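Local coordinates for protein lysine/ornithine decarboxylase (Vibrio vulnificus, PDB 2PLJ) that decarboxylates lysine and ornithine, using pyridoxal phosphate, and is captured here with the product putrescine joined to the cofactor, at residues 270-273 with 274-278. Sequence-based numbering, arbitrary orientation.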
loop_
_atom_site.group_PDB
_atom_site.type_symbol
_atom_site.label_atom_id
_atom_site.label_comp_id
_atom_site.label_asym_id
_atom_site.label_seq_id
_atom_site.Cartn_x
_atom_site.Cartn_y
_atom_site.Cartn_z
ATOM N N PHE A 270 -23.509 16.317 15.217
ATOM C CA PHE A 270 -23.196 14.890 15.211
ATOM C C PHE A 270 -23.176 14.321 16.607
ATOM O O PHE A 270 -23.791 13.281 16.847
ATOM C CB PHE A 270 -21.851 14.633 14.527
ATOM C CG PHE A 270 -21.589 13.192 14.250
ATOM C CD1 PHE A 270 -21.993 12.621 13.032
ATOM C CD2 PHE A 270 -20.896 12.407 15.182
ATOM C CE1 PHE A 270 -21.723 11.288 12.738
ATOM C CE2 PHE A 270 -20.602 11.076 14.912
ATOM C CZ PHE A 270 -20.996 10.502 13.685
ATOM N N CYS A 271 -22.523 15.023 17.537
ATOM C CA CYS A 271 -22.320 14.485 18.893
ATOM C C CYS A 271 -23.495 14.698 19.854
ATOM O O CYS A 271 -23.524 14.083 20.913
ATOM C CB CYS A 271 -21.026 15.019 19.498
ATOM S SG CYS A 271 -19.564 14.408 18.588
ATOM N N ALA A 272 -24.394 15.615 19.503
ATOM C CA ALA A 272 -25.596 15.915 20.313
ATOM C C ALA A 272 -26.329 14.641 20.801
ATOM O O ALA A 272 -26.499 14.463 22.023
ATOM C CB ALA A 272 -26.544 16.888 19.549
ATOM N N PRO A 273 -26.766 13.749 19.868
ATOM C CA PRO A 273 -27.456 12.513 20.319
ATOM C C PRO A 273 -26.550 11.566 21.084
ATOM O O PRO A 273 -27.027 10.823 21.943
ATOM C CB PRO A 273 -27.940 11.845 19.016
ATOM C CG PRO A 273 -27.271 12.539 17.907
ATOM C CD PRO A 273 -26.715 13.850 18.396
ATOM N N ILE A 274 -25.252 11.612 20.784
ATOM C CA ILE A 274 -24.257 10.833 21.524
ATOM C C ILE A 274 -24.232 11.299 22.989
ATOM O O ILE A 274 -24.388 10.484 23.923
ATOM C CB ILE A 274 -22.837 10.958 20.888
ATOM C CG1 ILE A 274 -22.873 10.533 19.397
ATOM C CG2 ILE A 274 -21.861 10.116 21.681
ATOM C CD1 ILE A 274 -21.510 10.534 18.703
ATOM N N ASN A 275 -24.054 12.604 23.191
ATOM C CA ASN A 275 -24.086 13.186 24.525
ATOM C C ASN A 275 -25.347 12.813 25.310
ATOM O O ASN A 275 -25.282 12.549 26.511
ATOM C CB ASN A 275 -23.950 14.714 24.446
ATOM C CG ASN A 275 -22.556 15.147 23.982
ATOM O OD1 ASN A 275 -22.396 16.198 23.339
ATOM N ND2 ASN A 275 -21.551 14.337 24.303
ATOM N N GLU A 276 -26.482 12.790 24.621
ATOM C CA GLU A 276 -27.751 12.427 25.263
ATOM C C GLU A 276 -27.762 10.982 25.732
ATOM O O GLU A 276 -28.193 10.702 26.851
ATOM C CB GLU A 276 -28.906 12.681 24.312
ATOM C CG GLU A 276 -29.102 14.138 23.987
ATOM C CD GLU A 276 -30.167 14.352 22.916
ATOM O OE1 GLU A 276 -31.246 13.718 23.010
ATOM O OE2 GLU A 276 -29.903 15.142 21.977
ATOM N N ALA A 277 -27.288 10.076 24.876
ATOM C CA ALA A 277 -27.207 8.650 25.232
ATOM C C ALA A 277 -26.257 8.425 26.418
ATOM O O ALA A 277 -26.549 7.654 27.330
ATOM C CB ALA A 277 -26.816 7.807 24.027
ATOM N N LEU A 278 -25.148 9.161 26.423
ATOM C CA LEU A 278 -24.154 9.039 27.478
ATOM C C LEU A 278 -24.681 9.478 28.823
ATOM O O LEU A 278 -24.304 8.918 29.868
ATOM C CB LEU A 278 -22.912 9.877 27.114
ATOM C CG LEU A 278 -22.065 9.331 25.957
ATOM C CD1 LEU A 278 -20.926 10.301 25.638
ATOM C CD2 LEU A 278 -21.491 7.951 26.307
#
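Three i to i+4 backbone hydrogen bonds tie Asn275 N to Cys271 O (2.8 Å), Glu276 N to Ala272 O (3.1 Å) and Ala277 N to Pro273 O (3.0 Å), carrying the helix on past a kink at Pro273, whose ring nitrogen has no hydrogen to give to the preceding turn. On the buried side, Ile274 reaches back one turn: its CG1 branch lies anti to its own carbonyl carbon (chi1 -56°) and, extended at chi2 (-176°), carries CD1 obliquely to the Phe270 ring, 3.9 Å from CE2. Ile274 CD1 also lies more loosely beside the sulfur, 4.3 Å from Cys271 SG. On the outer side, Glu276 runs its chain back over the preceding turn, bringing CG to 3.3 Å from Ala272 O. Within the (beta/alpha)8 barrel, this helix, 267-278, links the parallel strands 249-251 and 286-289 as a beta-alpha-beta unit. Pro273 packs on Val226, Ile274 on Tyr225 and Ile229, and Ala277 on Ile229, all of the adjacent helix 223-241, whereas Cys271 and Asn275 meet Leu76 in the loop between helix 62-75 and strand 79-84.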